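Local coordinates for glycosyltransferase Gtf1 (Streptococcus gordonii, PDB 5E9T), which is a glycosyltransferase of the GT-B superfamily that also carries an extended antiparallel beta-sheet domain, at residues I276-E280 / E404-L408; I63-F69 / L200-F204; W337-A341 / I453-V458; A25-R29 / G56-E61; A212-V216 / L497-R501. The protein carries 1 engineered substitution. All coordinates share one frame; numbering follows the deposited sequence.

Contact 1 of 5, residues I276-E280 / E404-L408; sequences IVATE and EGFGL
The CA atoms of Ala-278 and Phe-406 lie 5.8 Å apart, the closest such pair across the contact. No hydrogen bond joins the segments. The arrangement belongs to the GT-B fold, with its two Rossmann-like domains. Residues 276-280 run off the end of strand 274-277, in the seven-stranded parallel sheet, toward helix 280-293. Residues 404-408 form a loop of the other domain and lead into helix 408-415. The loop carries the start of an E-x7-E pattern, known from many GT-B enzymes.

Ala-278 points at the loop. Its CB meets CB of Phe-406 at 3.6 Å and also touches O of Gly-405. Phe-406 has its CG anti to the backbone N (chi1 179°), which carries the ring past Ala-278. The ring also packs on Pro-304 and Val-305 and meets Phe-432 edge-to-face. Thr-279 is the N-cap of helix 280-293, and its OG1 bonds to N of Gln-282. With OG1 held there, the methyl CG2 faces the loop. CG2 of Thr-279 lies 3.4 Å from O of Gly-405 and 3.9 Å from CD1 of Phe-406. Carbonyl O of Ala-278 sits at the edge of the phenyl ring, 3.7 Å from CD1 of Phe-406.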
# COMPACT_ATOMS: atom_id res chain seq x y z
N ILE A 276 -24.75 -2.18 23.46
CA ILE A 276 -26.16 -1.85 23.68
C ILE A 276 -27.01 -2.89 22.96
O ILE A 276 -26.86 -3.08 21.75
CB ILE A 276 -26.52 -0.43 23.20
CG1 ILE A 276 -25.87 0.63 24.10
CG2 ILE A 276 -28.03 -0.25 23.18
CD1 ILE A 276 -26.34 2.04 23.80
N VAL A 277 -27.91 -3.53 23.69
CA VAL A 277 -28.82 -4.51 23.13
C VAL A 277 -30.25 -4.04 23.35
O VAL A 277 -30.54 -3.28 24.28
CB VAL A 277 -28.61 -5.91 23.73
CG1 VAL A 277 -27.37 -6.56 23.14
CG2 VAL A 277 -28.49 -5.80 25.23
N ALA A 278 -31.15 -4.50 22.48
CA ALA A 278 -32.52 -4.01 22.52
C ALA A 278 -33.25 -4.47 23.78
O ALA A 278 -33.98 -3.69 24.39
CB ALA A 278 -33.27 -4.47 21.27
N THR A 279 -33.06 -5.73 24.18
CA THR A 279 -33.82 -6.32 25.26
C THR A 279 -32.89 -6.88 26.33
O THR A 279 -31.80 -7.36 26.04
CB THR A 279 -34.73 -7.44 24.76
OG1 THR A 279 -33.93 -8.56 24.34
CG2 THR A 279 -35.57 -6.96 23.58
N GLU A 280 -33.36 -6.83 27.58
CA GLU A 280 -32.61 -7.43 28.69
C GLU A 280 -32.51 -8.94 28.53
O GLU A 280 -31.55 -9.55 29.02
CB GLU A 280 -33.28 -7.07 30.02
CG GLU A 280 -32.66 -7.73 31.25
CD GLU A 280 -31.51 -6.94 31.84
OE1 GLU A 280 -30.44 -7.53 32.12
OE2 GLU A 280 -31.67 -5.71 32.04
N GLU A 404 -37.61 -12.05 16.65
CA GLU A 404 -37.69 -10.60 16.74
C GLU A 404 -36.63 -10.11 17.72
O GLU A 404 -36.52 -10.64 18.83
CB GLU A 404 -39.10 -10.18 17.17
CG GLU A 404 -39.37 -8.72 17.05
CD GLU A 404 -38.68 -8.10 15.84
OE1 GLU A 404 -39.10 -8.38 14.70
OE2 GLU A 404 -37.70 -7.35 16.04
N GLY A 405 -35.87 -9.08 17.34
CA GLY A 405 -34.82 -8.57 18.22
C GLY A 405 -35.34 -7.65 19.29
O GLY A 405 -34.75 -7.54 20.37
N PHE A 406 -36.43 -6.95 18.99
CA PHE A 406 -37.24 -6.13 19.87
C PHE A 406 -38.54 -6.03 19.11
O PHE A 406 -38.53 -6.13 17.88
CB PHE A 406 -36.61 -4.75 20.07
CG PHE A 406 -37.39 -3.80 20.97
CD1 PHE A 406 -36.98 -3.59 22.27
CD2 PHE A 406 -38.50 -3.11 20.50
CE1 PHE A 406 -37.67 -2.71 23.09
CE2 PHE A 406 -39.18 -2.23 21.31
CZ PHE A 406 -38.77 -2.03 22.61
N GLY A 407 -39.63 -5.72 19.77
CA GLY A 407 -40.61 -5.39 18.77
C GLY A 407 -41.47 -4.20 19.04
O GLY A 407 -42.05 -4.00 20.11
N LEU A 408 -41.63 -3.46 17.95
CA LEU A 408 -42.22 -2.14 18.01
C LEU A 408 -43.73 -2.26 18.00
O LEU A 408 -44.42 -1.53 18.71
CB LEU A 408 -41.72 -1.30 16.83
CG LEU A 408 -40.40 -0.54 17.03
CD1 LEU A 408 -40.02 0.22 15.76
CD2 LEU A 408 -40.52 0.41 18.21

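Contact 2 of 5, residues I63-F69 / L200-F204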
# COMPACT_ATOMS: atom_id res chain seq x y z
N ILE A 63 -24.66 14.63 9.75
CA ILE A 63 -23.32 14.73 9.19
C ILE A 63 -23.23 13.71 8.07
O ILE A 63 -23.25 12.50 8.32
CB ILE A 63 -22.23 14.49 10.24
CG1 ILE A 63 -22.17 15.65 11.24
CG2 ILE A 63 -20.87 14.30 9.56
CD1 ILE A 63 -21.04 15.52 12.24
N TRP A 64 -23.13 14.19 6.83
CA TRP A 64 -22.89 13.32 5.69
C TRP A 64 -21.40 13.36 5.36
O TRP A 64 -20.82 14.45 5.23
CB TRP A 64 -23.72 13.75 4.48
CG TRP A 64 -23.51 12.83 3.32
CD1 TRP A 64 -23.23 11.50 3.38
CD2 TRP A 64 -23.56 13.16 1.93
NE1 TRP A 64 -23.09 10.98 2.12
CE2 TRP A 64 -23.29 11.98 1.21
CE3 TRP A 64 -23.79 14.35 1.23
CZ2 TRP A 64 -23.26 11.95 -0.19
CZ3 TRP A 64 -23.76 14.32 -0.16
CH2 TRP A 64 -23.49 13.13 -0.85
N LEU A 65 -20.80 12.18 5.22
CA LEU A 65 -19.36 12.07 5.05
C LEU A 65 -18.85 12.98 3.94
O LEU A 65 -17.92 13.77 4.14
CB LEU A 65 -18.98 10.62 4.75
CG LEU A 65 -17.52 10.47 4.33
CD1 LEU A 65 -16.63 10.87 5.48
CD2 LEU A 65 -17.21 9.05 3.89
N TYR A 66 -19.46 12.89 2.76
CA TYR A 66 -18.91 13.59 1.60
C TYR A 66 -19.22 15.08 1.63
O TYR A 66 -18.47 15.87 1.06
CB TYR A 66 -19.44 12.95 0.32
CG TYR A 66 -19.03 11.50 0.18
CD1 TYR A 66 -17.79 11.17 -0.35
CD2 TYR A 66 -19.87 10.47 0.57
CE1 TYR A 66 -17.40 9.86 -0.49
CE2 TYR A 66 -19.48 9.14 0.44
CZ TYR A 66 -18.24 8.85 -0.10
OH TYR A 66 -17.83 7.55 -0.25
N ASN A 67 -20.32 15.47 2.28
CA ASN A 67 -20.61 16.89 2.43
C ASN A 67 -19.78 17.53 3.54
O ASN A 67 -19.52 18.73 3.50
CB ASN A 67 -22.10 17.09 2.71
CG ASN A 67 -22.40 18.41 3.40
OD1 ASN A 67 -22.47 18.49 4.62
ND2 ASN A 67 -22.55 19.47 2.60
N TYR A 68 -19.35 16.72 4.52
CA TYR A 68 -18.65 17.25 5.69
C TYR A 68 -17.45 18.10 5.30
O TYR A 68 -17.19 19.14 5.91
CB TYR A 68 -18.21 16.10 6.60
CG TYR A 68 -17.35 16.54 7.76
CD1 TYR A 68 -17.93 16.98 8.95
CD2 TYR A 68 -15.97 16.52 7.68
CE1 TYR A 68 -17.15 17.38 10.02
CE2 TYR A 68 -15.18 16.92 8.74
CZ TYR A 68 -15.78 17.35 9.90
OH TYR A 68 -15.00 17.75 10.97
N PHE A 69 -16.70 17.67 4.28
CA PHE A 69 -15.50 18.38 3.87
C PHE A 69 -15.79 19.72 3.20
O PHE A 69 -14.85 20.47 2.92
CB PHE A 69 -14.66 17.50 2.95
CG PHE A 69 -14.17 16.24 3.59
CD1 PHE A 69 -13.22 16.28 4.60
CD2 PHE A 69 -14.66 15.00 3.18
CE1 PHE A 69 -12.76 15.12 5.19
CE2 PHE A 69 -14.20 13.83 3.77
CZ PHE A 69 -13.26 13.89 4.78
N LEU A 200 -10.08 7.53 3.76
CA LEU A 200 -10.83 8.78 3.75
C LEU A 200 -11.67 8.92 5.01
O LEU A 200 -11.72 10.00 5.61
CB LEU A 200 -11.73 8.85 2.51
CG LEU A 200 -12.59 10.11 2.36
CD1 LEU A 200 -11.73 11.29 1.94
CD2 LEU A 200 -13.72 9.90 1.36
N VAL A 201 -12.35 7.84 5.42
CA VAL A 201 -13.13 7.87 6.65
C VAL A 201 -12.23 8.16 7.84
O VAL A 201 -12.64 8.87 8.78
CB VAL A 201 -13.91 6.55 6.82
CG1 VAL A 201 -14.49 6.43 8.22
CG2 VAL A 201 -15.02 6.46 5.78
N ARG A 202 -11.00 7.66 7.82
CA ARG A 202 -10.06 7.99 8.89
C ARG A 202 -9.85 9.49 8.98
O ARG A 202 -10.04 10.09 10.05
CB ARG A 202 -8.73 7.27 8.65
CG ARG A 202 -7.67 7.59 9.69
CD ARG A 202 -6.53 6.60 9.62
NE ARG A 202 -6.64 5.56 10.64
CZ ARG A 202 -6.15 4.33 10.52
NH1 ARG A 202 -5.53 3.97 9.40
NH2 ARG A 202 -6.30 3.47 11.50
N TYR A 203 -9.47 10.12 7.86
CA TYR A 203 -9.29 11.57 7.84
C TYR A 203 -10.55 12.29 8.31
O TYR A 203 -10.47 13.30 9.01
CB TYR A 203 -8.91 12.02 6.43
CG TYR A 203 -8.60 13.50 6.31
CD1 TYR A 203 -7.50 14.06 6.95
CD2 TYR A 203 -9.40 14.34 5.54
CE1 TYR A 203 -7.22 15.40 6.85
CE2 TYR A 203 -9.12 15.68 5.43
CZ TYR A 203 -8.03 16.21 6.08
OH TYR A 203 -7.75 17.56 5.96
N PHE A 204 -11.72 11.77 7.94
CA PHE A 204 -12.97 12.34 8.44
C PHE A 204 -13.04 12.27 9.96
O PHE A 204 -13.24 13.29 10.63
CB PHE A 204 -14.16 11.62 7.81
CG PHE A 204 -15.45 11.86 8.55
CD1 PHE A 204 -16.03 13.12 8.58
CD2 PHE A 204 -16.09 10.82 9.21
CE1 PHE A 204 -17.22 13.33 9.25
CE2 PHE A 204 -17.28 11.03 9.88
CZ PHE A 204 -17.84 12.28 9.91
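Phe-204 and Tyr-68 form a T-shaped pair. The edge of Phe-204, at CD1 and CE1, points into one face of Tyr-68. The ring centroids are 4.9 Å apart and the planes stand at 85°. CG of Phe-204 is anti to the backbone N (chi1 163°), which turns the ring to Tyr-68 with CD1 and CE1 leading. Phe-69 and Tyr-203 meet differently. Their planes are nearly parallel, 13° apart, but they touch rim to rim and neither covers the other. CE1 of Phe-69 is 3.5 Å from CD2 of Tyr-203. Phe-189 adds an edge-to-face partner to Phe-69.

Aliphatic groups fill in around the rings. CD1 of Leu-65 reaches CG of Phe-204 at 3.4 Å, and CG2 of Ile-63 lies 3.7 Å from CZ of the same ring. The other Leu-65 methyl, CD2, meets CG2 of Val-201 at 3.9 Å. Leu-200 sends CD1 to CE2 of Phe-69 at 4.0 Å and CD2 to CE1 of Tyr-66. The hydroxyl of Tyr-66 bonds to Glu-184 and Lys-197.

Strand 62-64 is an outermost strand of the parallel sheet of the first Rossmann-like domain. Helix 197-208 follows the ten-stranded antiparallel sheet. The contact therefore brings together the two ends of the chain's excursion into that sheet. Arg-202 packs on Met-84 of the Gtf2 chain. No hydrogen bond crosses the interface, so ring edges, ring faces and methyl groups supply the cohesion.

Contact 3 of 5, residues W337-A341 / I453-V458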
# COMPACT_ATOMS: atom_id res chain seq x y z
N TRP A 337 -50.64 -19.33 9.31
CA TRP A 337 -51.14 -20.28 10.29
C TRP A 337 -52.33 -19.75 11.06
O TRP A 337 -53.25 -20.51 11.39
CB TRP A 337 -50.02 -20.63 11.26
CG TRP A 337 -48.89 -21.33 10.62
CD1 TRP A 337 -48.94 -21.99 9.44
CD2 TRP A 337 -47.55 -21.44 11.09
NE1 TRP A 337 -47.71 -22.52 9.15
CE2 TRP A 337 -46.84 -22.19 10.15
CE3 TRP A 337 -46.89 -20.97 12.22
CZ2 TRP A 337 -45.50 -22.50 10.31
CZ3 TRP A 337 -45.57 -21.27 12.37
CH2 TRP A 337 -44.88 -22.01 11.41
N LEU A 338 -52.29 -18.48 11.41
CA LEU A 338 -53.23 -17.85 12.31
C LEU A 338 -54.48 -17.37 11.58
O LEU A 338 -55.53 -17.23 12.21
CB LEU A 338 -52.51 -16.72 13.05
CG LEU A 338 -51.20 -17.18 13.60
CD1 LEU A 338 -50.16 -17.21 12.55
CD2 LEU A 338 -50.69 -16.42 14.82
N VAL A 339 -54.38 -17.15 10.27
CA VAL A 339 -55.61 -17.12 9.48
C VAL A 339 -56.23 -18.51 9.47
O VAL A 339 -57.45 -18.65 9.45
CB VAL A 339 -55.35 -16.58 8.06
CG1 VAL A 339 -54.52 -15.30 8.11
CG2 VAL A 339 -54.70 -17.63 7.16
N ALA A 340 -55.39 -19.55 9.51
CA ALA A 340 -55.87 -20.92 9.58
C ALA A 340 -56.08 -21.42 11.00
O ALA A 340 -56.66 -22.49 11.18
CB ALA A 340 -54.89 -21.85 8.86
N ALA A 341 -55.57 -20.70 12.01
CA ALA A 341 -55.73 -21.15 13.39
C ALA A 341 -57.08 -20.75 13.96
O ALA A 341 -57.73 -21.53 14.66
CB ALA A 341 -54.61 -20.60 14.26
N ILE A 453 -48.49 -26.58 15.19
CA ILE A 453 -48.47 -25.15 15.50
C ILE A 453 -49.88 -24.58 15.56
O ILE A 453 -50.27 -23.95 16.56
CB ILE A 453 -47.61 -24.36 14.49
CG1 ILE A 453 -46.24 -25.02 14.31
CG2 ILE A 453 -47.41 -22.93 14.97
CD1 ILE A 453 -45.60 -24.66 13.03
N ILE A 454 -50.67 -24.80 14.51
CA ILE A 454 -52.03 -24.27 14.46
C ILE A 454 -52.84 -24.76 15.66
O ILE A 454 -53.57 -23.99 16.29
CB ILE A 454 -52.71 -24.66 13.14
CG1 ILE A 454 -51.93 -24.12 11.95
CG2 ILE A 454 -54.15 -24.18 13.10
CD1 ILE A 454 -51.06 -25.14 11.36
N ALA A 455 -52.72 -26.05 15.98
CA ALA A 455 -53.48 -26.61 17.09
C ALA A 455 -53.04 -26.01 18.42
O ALA A 455 -53.88 -25.70 19.28
CB ALA A 455 -53.33 -28.13 17.12
N ALA A 456 -51.73 -25.83 18.62
CA ALA A 456 -51.26 -25.18 19.84
C ALA A 456 -51.65 -23.71 19.89
O ALA A 456 -51.69 -23.13 20.98
CB ALA A 456 -49.74 -25.33 19.96
N PHE A 457 -51.94 -23.10 18.74
CA PHE A 457 -52.44 -21.73 18.71
C PHE A 457 -53.90 -21.66 19.12
O PHE A 457 -54.27 -20.87 20.00
CB PHE A 457 -52.25 -21.12 17.32
CG PHE A 457 -51.04 -20.25 17.18
CD1 PHE A 457 -50.98 -19.02 17.82
CD2 PHE A 457 -49.97 -20.64 16.40
CE1 PHE A 457 -49.86 -18.21 17.69
CE2 PHE A 457 -48.85 -19.84 16.26
CZ PHE A 457 -48.80 -18.62 16.91
N VAL A 458 -54.75 -22.49 18.51
CA VAL A 458 -56.18 -22.43 18.79
C VAL A 458 -56.46 -22.87 20.22
O VAL A 458 -57.36 -22.33 20.89
CB VAL A 458 -56.96 -23.29 17.77
CG1 VAL A 458 -56.42 -24.70 17.73
CG2 VAL A 458 -58.45 -23.32 18.11
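Leu-338 sets its methyl CD2 over one face of Phe-457. This is a CH-pi contact: CD2 of Leu-338 is 3.8 Å from the centroid of the Phe-457 ring and 27° off its normal. Ile-453 packs against the indole of Trp-337, with CG2 of Ile-453 3.6 Å from CZ3 of Trp-337. CD1 of Ile-453 is modelled over the indole face but too close to it, and its place is doubtful.

Beside these two pairs the backbones come together. The CA atoms of Ala-341 and Ile-454 are 5.0 Å apart. CB of Ala-341 touches CG2 of Ile-454 at 3.8 Å and CB of Phe-457 at 3.9 Å. With chi1 at -59°, CG1 of Ile-454 lies beside the backbone N and CG2 opposite it, which lays CG2 against Ala-341. CG1 of Ile-454 turns to CB of Trp-337 at 4.0 Å. Further along, CB of Val-458 sits 3.7 Å from O of Ala-341.

The two helix segments approach to 9.1 Å between axes and cross at -56°. They belong to helices 336-348 and 451-462 of the second Rossmann-like domain. Behind them is its parallel sheet. Ile-453 rests on Phe-423 of strand 420-423, and Phe-457 meets Phe-423 edge-to-face and touches Ile-421. On the other helix, Leu-338 packs on Ala-400 and Trp-337 meets the ring of His-334. No hydrogen bond or ion pair links the two segments. Dispersion and CH-pi contact between largely buried apolar groups hold them together.

Contact 4 of 5, residues A25-R29 / G56-E61; sequences AQILR and GFLDEE
Arg-29 grips Glu-61 side-on with two nitrogens, one to each carboxylate oxygen. The arginine chain is extended from CG to NE and reaches across to Glu-61. NE of Arg-29 donates to OE2 of Glu-61 at 2.7 Å. NH2 of Arg-29 reaches OE1 of Glu-61 at 3.2 Å, on its syn lone pair and in the guanidinium plane. The guanidinium and carboxylate planes are 21° apart, close to coplanar. NH2 of Arg-29 has a second acceptor, O of Gly-56, at 2.9 Å, though this bond is bent (132°). OE1 of Glu-61 in turn has a second donor: N of Leu-58 meets it on the anti side at 2.7 Å, in an almost straight bond (174°). The carboxylate is thus held both by the arginine and by its own loop, which would probably steady its negative charge.

Helix 17-30 and the loop 56-61 belong to the first Rossmann-like domain. The loop follows helix 48-55 and leads into strand 62-64, an outermost strand of the parallel sheet. Gly-56 ends helix 48-55 in a Schellman motif with positive phi, and its carbonyl O faces the arginine. Glu-61 N bonds back to O of Leu-58, closing a short 3-10 turn.

CD2 of Leu-58 lies over one face of the guanidinium, toward its rim. CD1 of Leu-58 is 3.7 Å from NE of Arg-29. Backbone N of Gln-26 lies above the opposite face. Deeper in, CB of Ala-25 meets CE1 of Phe-57 at 3.7 Å. Phe-57 and Ala-25 both lie against Phe-37 of strand 35-39.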
# COMPACT_ATOMS: atom_id res chain seq x y z
N ALA A 25 -32.40 9.90 18.34
CA ALA A 25 -32.27 11.34 18.19
C ALA A 25 -33.34 12.07 19.00
O ALA A 25 -33.03 13.00 19.74
CB ALA A 25 -32.36 11.73 16.71
N GLN A 26 -34.60 11.64 18.87
CA GLN A 26 -35.68 12.27 19.62
C GLN A 26 -35.43 12.19 21.12
O GLN A 26 -35.66 13.16 21.85
CB GLN A 26 -37.02 11.62 19.26
CG GLN A 26 -37.60 12.08 17.94
CD GLN A 26 -38.75 11.21 17.46
OE1 GLN A 26 -39.62 10.84 18.24
NE2 GLN A 26 -38.75 10.89 16.17
N ILE A 27 -34.97 11.03 21.61
CA ILE A 27 -34.64 10.90 23.03
C ILE A 27 -33.52 11.84 23.41
O ILE A 27 -33.62 12.60 24.38
CB ILE A 27 -34.25 9.45 23.37
CG1 ILE A 27 -35.46 8.56 23.56
CG2 ILE A 27 -33.47 9.42 24.66
CD1 ILE A 27 -35.05 7.22 24.06
N LEU A 28 -32.41 11.78 22.67
CA LEU A 28 -31.24 12.56 23.02
C LEU A 28 -31.52 14.06 23.01
O LEU A 28 -30.80 14.82 23.66
CB LEU A 28 -30.08 12.23 22.07
CG LEU A 28 -29.38 10.89 22.31
CD1 LEU A 28 -28.29 10.66 21.27
CD2 LEU A 28 -28.80 10.82 23.71
N ARG A 29 -32.56 14.50 22.29
CA ARG A 29 -32.91 15.92 22.29
C ARG A 29 -33.42 16.36 23.66
O ARG A 29 -32.90 17.31 24.25
CB ARG A 29 -33.95 16.21 21.21
CG ARG A 29 -33.45 16.05 19.79
CD ARG A 29 -34.42 16.67 18.80
NE ARG A 29 -34.29 16.07 17.47
CZ ARG A 29 -35.26 15.39 16.87
NH1 ARG A 29 -36.43 15.23 17.47
NH2 ARG A 29 -35.06 14.88 15.66
N GLY A 56 -37.37 11.94 10.52
CA GLY A 56 -37.50 12.74 11.73
C GLY A 56 -36.25 13.46 12.22
O GLY A 56 -36.36 14.21 13.20
N PHE A 57 -35.08 13.27 11.61
CA PHE A 57 -33.92 14.04 12.05
C PHE A 57 -34.09 15.53 11.74
O PHE A 57 -34.87 15.93 10.88
CB PHE A 57 -32.64 13.56 11.37
CG PHE A 57 -32.22 12.18 11.75
CD1 PHE A 57 -31.67 11.92 13.00
CD2 PHE A 57 -32.33 11.14 10.85
CE1 PHE A 57 -31.27 10.65 13.35
CE2 PHE A 57 -31.94 9.86 11.19
CZ PHE A 57 -31.41 9.61 12.44
N LEU A 58 -33.34 16.35 12.47
CA LEU A 58 -33.17 17.75 12.14
C LEU A 58 -31.91 17.92 11.31
O LEU A 58 -30.92 17.21 11.53
CB LEU A 58 -33.10 18.61 13.40
CG LEU A 58 -34.16 18.39 14.48
CD1 LEU A 58 -33.91 19.29 15.68
CD2 LEU A 58 -35.55 18.61 13.91
N ASP A 59 -31.94 18.84 10.35
CA ASP A 59 -30.78 19.05 9.49
C ASP A 59 -29.55 19.41 10.30
O ASP A 59 -28.42 19.07 9.91
CB ASP A 59 -31.08 20.14 8.46
CG ASP A 59 -32.37 19.89 7.70
OD1 ASP A 59 -32.88 18.75 7.76
OD2 ASP A 59 -32.88 20.83 7.06
N GLU A 60 -29.73 20.10 11.43
CA GLU A 60 -28.62 20.40 12.32
C GLU A 60 -28.01 19.16 12.97
O GLU A 60 -26.93 19.26 13.56
CB GLU A 60 -29.10 21.38 13.40
CG GLU A 60 -30.53 21.14 13.84
CD GLU A 60 -31.00 22.10 14.92
OE1 GLU A 60 -32.13 22.61 14.82
OE2 GLU A 60 -30.22 22.34 15.87
N GLU A 61 -28.68 18.01 12.89
CA GLU A 61 -28.18 16.77 13.46
C GLU A 61 -27.42 15.89 12.47
O GLU A 61 -26.79 14.91 12.90
CB GLU A 61 -29.34 15.95 14.05
CG GLU A 61 -29.99 16.58 15.27
CD GLU A 61 -31.34 15.96 15.59
OE1 GLU A 61 -32.05 15.54 14.65
OE2 GLU A 61 -31.68 15.89 16.79

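Contact 5 of 5, residues A212-V216 / L497-R501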
# COMPACT_ATOMS: atom_id res chain seq x y z
N ALA A 212 -12.13 13.36 24.87
CA ALA A 212 -12.11 12.17 25.71
C ALA A 212 -13.51 11.73 26.11
O ALA A 212 -13.80 10.53 26.19
CB ALA A 212 -11.25 12.41 26.95
N ASP A 213 -14.40 12.69 26.37
CA ASP A 213 -15.76 12.39 26.79
C ASP A 213 -16.77 12.41 25.65
O ASP A 213 -17.98 12.32 25.90
CB ASP A 213 -16.20 13.33 27.91
CG ASP A 213 -16.12 14.79 27.52
OD1 ASP A 213 -15.10 15.19 26.92
OD2 ASP A 213 -17.07 15.53 27.82
N ASP A 214 -16.32 12.55 24.40
CA ASP A 214 -17.21 12.28 23.28
C ASP A 214 -17.55 10.79 23.24
O ASP A 214 -16.75 9.94 23.64
CB ASP A 214 -16.57 12.70 21.96
CG ASP A 214 -16.50 14.21 21.79
OD1 ASP A 214 -17.53 14.89 22.03
OD2 ASP A 214 -15.43 14.72 21.42
N VAL A 215 -18.75 10.48 22.76
CA VAL A 215 -19.24 9.11 22.68
C VAL A 215 -19.50 8.77 21.21
O VAL A 215 -20.38 9.37 20.58
CB VAL A 215 -20.50 8.89 23.52
CG1 VAL A 215 -21.03 7.47 23.33
CG2 VAL A 215 -20.21 9.16 24.98
N VAL A 216 -18.76 7.80 20.68
CA VAL A 216 -18.96 7.30 19.33
C VAL A 216 -19.78 6.02 19.41
O VAL A 216 -19.34 5.03 20.01
CB VAL A 216 -17.62 7.06 18.61
CG1 VAL A 216 -17.86 6.41 17.26
CG2 VAL A 216 -16.87 8.37 18.45
N LEU A 497 -24.88 7.37 29.58
CA LEU A 497 -23.82 8.28 29.17
C LEU A 497 -23.10 8.87 30.37
O LEU A 497 -21.93 9.26 30.25
CB LEU A 497 -24.37 9.39 28.27
CG LEU A 497 -25.06 8.84 27.04
CD1 LEU A 497 -25.90 9.91 26.36
CD2 LEU A 497 -24.04 8.21 26.08
N LYS A 498 -23.76 8.96 31.53
CA LYS A 498 -23.06 9.42 32.72
C LYS A 498 -22.11 8.35 33.24
O LYS A 498 -20.99 8.65 33.66
CB LYS A 498 -24.07 9.83 33.80
CG LYS A 498 -23.38 10.54 34.97
CD LYS A 498 -24.02 10.21 36.31
CE LYS A 498 -23.25 10.85 37.46
NZ LYS A 498 -23.82 12.14 37.90
N GLU A 499 -22.54 7.09 33.23
CA GLU A 499 -21.65 5.99 33.57
C GLU A 499 -20.43 5.96 32.67
O GLU A 499 -19.29 5.88 33.15
CB GLU A 499 -22.38 4.64 33.46
CG GLU A 499 -23.25 4.33 34.64
CD GLU A 499 -23.95 3.00 34.51
OE1 GLU A 499 -23.99 2.42 33.40
OE2 GLU A 499 -24.53 2.58 35.54
N VAL A 500 -20.66 5.98 31.36
CA VAL A 500 -19.58 5.81 30.40
C VAL A 500 -18.50 6.87 30.59
O VAL A 500 -17.31 6.59 30.42
CB VAL A 500 -20.16 5.83 28.97
CG1 VAL A 500 -19.11 6.24 27.97
CG2 VAL A 500 -20.74 4.47 28.62
N ARG A 501 -18.89 8.06 31.02
CA ARG A 501 -17.99 9.20 31.08
C ARG A 501 -17.19 9.27 32.38
O ARG A 501 -16.53 10.29 32.63
CB ARG A 501 -18.77 10.50 30.84
CG ARG A 501 -18.70 10.99 29.40
CD ARG A 501 -20.04 11.49 28.88
NE ARG A 501 -19.90 12.16 27.59
CZ ARG A 501 -20.92 12.57 26.84
NH1 ARG A 501 -22.16 12.39 27.25
NH2 ARG A 501 -20.69 13.17 25.68
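Arg-501 closes on the carbonyl O of Asp-213 with two nitrogens. Its chain is bent at chi2 (138°), bringing NE to that oxygen. NE of Arg-501 is 2.6 Å from O of Asp-213 and lies in the carbonyl plane. NH2 of Arg-501 donates to the same O of Asp-213 at 2.8 Å, tilted 20° from that plane, in the more bent bond (130°). One backbone oxygen is thus shared by two N-H groups at the guanidinium edge. The third nitrogen, NH1, bonds to OE1 of Gln-33. The carboxylate of Asp-213 is near but not bonded: its OD2 is 4.4 Å from NE of Arg-501 and well out of the guanidinium plane.

The aliphatic part of the arginine is packed too. Its CG touches CB of Asp-213 at 3.7 Å. Val-215 places CG2 over the centre of the guanidinium face, 3.9 Å from CZ of Arg-501. CD2 of Leu-497 lies 4.1 Å from both CG1 and CG2 of Val-215. Val-500 adds a looser touch.

Leu-497 and Val-215 also rest on Val-3 of strand 3-7. Helix 486-500, near the C-terminus, here packs on the first Rossmann-like sheet. This return of the last helix to the N-terminal domain is a common feature of GT-B enzymes.

In the fold
Contacts 2, 4 and 5 lie in the first Rossmann-like domain; contact 3 lies in the second. Contact 1 lies between them, 31 Å from contact 2 and 26 Å from contact 3, centre to centre. Contacts 1, 2 and 5 reach the same seven-stranded sheet. Along the chain, contact 4 closes first, then contact 2, and their segments adjoin in sequence. Contacts 1 and 3 alternate their segments, and both are nested inside the long loop closed by contact 5. Contacts 4 and 5 touch through Leu-28 and Leu-497. The chain thus leaves the first domain, builds the second, and returns. Contact 1 packs the two domains together; contact 5 is where the last helix rests on the first.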